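PDB 2W8D: processed glycerol phosphate lipoteichoic acid synthase 2 from Bacillus subtilis, which belongs to the sulfatase family of the alkaline phosphatase clan, the part in the model being the C-terminal domain, which holds a magnesium ion. Local coordinates for residues S383-K386 against K387-M391. Numbering follows the deposited sequence.
Sequences SLVK and KELEM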
ATOM      1  N   SER A 383     -11.313  21.160   6.255  1.00 13.73           N
ATOM      2  CA  SER A 383     -10.649  22.022   5.260  1.00 14.16           C
ATOM      3  C   SER A 383      -9.280  21.509   4.826  1.00 12.96           C
ATOM      4  O   SER A 383      -8.937  21.634   3.668  1.00 12.06           O
ATOM      5  CB  SER A 383     -10.487  23.466   5.764  1.00 13.98           C
ATOM      6  OG  SER A 383     -11.746  24.002   6.164  1.00 17.81           O
ATOM      7  N   LEU A 384      -8.500  20.980   5.771  1.00 12.48           N
ATOM      8  CA  LEU A 384      -7.190  20.430   5.459  1.00 13.00           C
ATOM      9  C   LEU A 384      -7.356  19.265   4.479  1.00 12.40           C
ATOM     10  O   LEU A 384      -6.596  19.156   3.509  1.00 11.99           O
ATOM     11  CB  LEU A 384      -6.419  19.990   6.728  1.00 13.19           C
ATOM     12  CG  LEU A 384      -5.784  21.074   7.628  1.00 13.97           C
ATOM     13  CD1 LEU A 384      -5.264  20.478   8.902  1.00 14.66           C
ATOM     14  CD2 LEU A 384      -4.641  21.815   6.945  1.00 13.86           C
ATOM     15  N   VAL A 385      -8.366  18.431   4.726  1.00 12.48           N
ATOM     16  CA  VAL A 385      -8.689  17.279   3.870  1.00 12.93           C
ATOM     17  C   VAL A 385      -9.055  17.712   2.440  1.00 13.93           C
ATOM     18  O   VAL A 385      -8.459  17.222   1.483  1.00 13.47           O
ATOM     19  CB  VAL A 385      -9.805  16.375   4.483  1.00 13.55           C
ATOM     20  CG1 VAL A 385     -10.344  15.304   3.455  1.00 12.51           C
ATOM     21  CG2 VAL A 385      -9.311  15.701   5.774  1.00 12.17           C
ATOM     22  N   LYS A 386     -10.001  18.654   2.317  1.00 14.46           N
ATOM     23  CA  LYS A 386     -10.465  19.140   1.025  1.00 14.99           C
ATOM     24  C   LYS A 386      -9.295  19.629   0.201  1.00 14.73           C
ATOM     25  O   LYS A 386      -9.139  19.189  -0.942  1.00 14.98           O
ATOM     26  CB  LYS A 386     -11.546  20.231   1.177  1.00 15.57           C
ATOM     27  CG  LYS A 386     -12.909  19.648   1.632  1.00 18.36           C
ATOM     28  CD  LYS A 386     -14.023  20.702   1.772  1.00 23.99           C
ATOM     29  CE  LYS A 386     -13.629  21.854   2.741  1.00 24.50           C
ATOM     30  NZ  LYS A 386     -14.767  22.658   3.286  1.00 25.21           N
ATOM     31  N   LYS A 387      -8.486  20.514   0.795  1.00 14.26           N
ATOM     32  CA  LYS A 387      -7.275  21.047   0.192  1.00 14.64           C
ATOM     33  C   LYS A 387      -6.260  19.954  -0.201  1.00 15.15           C
ATOM     34  O   LYS A 387      -5.719  19.988  -1.313  1.00 15.35           O
ATOM     35  CB  LYS A 387      -6.612  22.068   1.116  1.00 14.72           C
ATOM     36  CG  LYS A 387      -6.928  23.506   0.779  1.00 16.98           C
ATOM     37  CD  LYS A 387      -6.783  24.369   2.009  1.00 20.96           C
ATOM     38  CE  LYS A 387      -7.381  25.755   1.790  1.00 22.15           C
ATOM     39  NZ  LYS A 387      -8.182  26.134   2.981  1.00 22.57           N
ATOM     40  N   GLU A 388      -6.015  18.981   0.684  1.00 15.13           N
ATOM     41  CA  GLU A 388      -5.081  17.901   0.370  1.00 15.03           C
ATOM     42  C   GLU A 388      -5.550  17.172  -0.887  1.00 15.28           C
ATOM     43  O   GLU A 388      -4.776  16.968  -1.810  1.00 16.51           O
ATOM     44  CB  GLU A 388      -4.864  16.937   1.568  1.00 15.21           C
ATOM     45  CG  GLU A 388      -3.873  15.779   1.270  1.00 15.24           C
ATOM     46  CD  GLU A 388      -3.312  15.035   2.503  1.00 16.48           C
ATOM     47  OE1 GLU A 388      -3.162  15.652   3.592  1.00 14.80           O
ATOM     48  OE2 GLU A 388      -2.971  13.824   2.350  1.00 16.64           O
ATOM     49  N   LEU A 389      -6.822  16.805  -0.936  1.00 15.52           N
ATOM     50  CA  LEU A 389      -7.403  16.139  -2.104  1.00 15.62           C
ATOM     51  C   LEU A 389      -7.403  17.042  -3.350  1.00 15.67           C
ATOM     52  O   LEU A 389      -7.056  16.596  -4.441  1.00 15.15           O
ATOM     53  CB  LEU A 389      -8.815  15.652  -1.791  1.00 15.50           C
ATOM     54  CG  LEU A 389      -8.916  14.433  -0.854  1.00 17.45           C
ATOM     55  CD1 LEU A 389     -10.405  14.090  -0.630  1.00 17.19           C
ATOM     56  CD2 LEU A 389      -8.116  13.211  -1.402  1.00 14.01           C
ATOM     57  N   GLU A 390      -7.763  18.313  -3.166  1.00 15.89           N
ATOM     58  CA  GLU A 390      -7.843  19.261  -4.278  1.00 16.48           C
ATOM     59  C   GLU A 390      -6.481  19.444  -4.993  1.00 16.16           C
ATOM     60  O   GLU A 390      -6.417  19.447  -6.224  1.00 15.87           O
ATOM     61  CB  GLU A 390      -8.398  20.586  -3.759  1.00 16.45           C
ATOM     62  CG  GLU A 390      -8.534  21.714  -4.755  1.00 18.99           C
ATOM     63  CD  GLU A 390      -8.714  23.097  -4.075  1.00 23.63           C
ATOM     64  OE1 GLU A 390      -8.589  23.193  -2.826  1.00 24.71           O
ATOM     65  OE2 GLU A 390      -8.975  24.094  -4.795  1.00 24.85           O
HETATM   66  N   MSE A 391      -5.405  19.567  -4.221  1.00 16.18           N
HETATM   67  CA  MSE A 391      -4.077  19.786  -4.795  1.00 17.07           C
HETATM   68  C   MSE A 391      -3.650  18.595  -5.625  1.00 16.73           C
HETATM   69  O   MSE A 391      -3.199  18.750  -6.754  1.00 16.98           O
HETATM   70  CB  MSE A 391      -3.040  20.117  -3.725  1.00 17.04           C
HETATM   71  CG  MSE A 391      -3.307  21.438  -2.996  1.00 22.58           C
HETATM   72 SE   MSE A 391      -3.417  23.037  -4.161  1.00 37.37          SE
HETATM   73  CE  MSE A 391      -5.342  23.332  -4.164  1.00 35.14           C
TER
HETATM   74  O   HOH W   1     -10.227  23.919   2.299  1.00 29.15           O
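Lys387 folds its side chain back along the helix over the preceding turn and the carbonyl of Ser383. Its backbone N donates to Ser383 O at 3.1 Å, a straight bond with the donor tilted 27° from the carbonyl plane. CB of Lys387 lies 3.5 Å from that same oxygen, and the aliphatic chain runs on past it to bring NZ within 4.5 Å of Ser383 CB. A water then joins the two residues a second time, donating to Ser383 O and accepting from Lys387 NZ, which is 3.1 Å away. One carbonyl oxygen is thus gripped by both an amide and a water, and the ammonium group is held near a helical turn by solvent instead of a direct bond. Lys386 contributes mainly its backbone: its O accepts from Glu390 N at 2.8 Å, with the donor in the carbonyl plane, while its side chain heads back up the helix, bent at chi3 (-56°), toward a long, weak ion pair with Asp382. Glu390 extends outward from the helix, where OE2 forms a salt bridge with Lys394. On the buried face Val385 and Leu389 stand one turn apart. Val385 CG1 meets Leu389 CD1 at 4.3 Å, a loose methyl contact outward of the bond from Leu389 N to Val385 O, and both side chains rest on Pro345. One residue earlier on each side, Glu388 N donates to Leu384 O, and OE2 of Glu388 takes a salt bridge from Arg341 and a hydrogen bond with Tyr96. Together these make the i to i+4 ladder of an amphipathic alpha-helix, here helix 380-397, with Lys386 and Lys387 on the exposed side while Val385, Glu388 and Leu389 pack against strand 344-345 of the small antiparallel sheet.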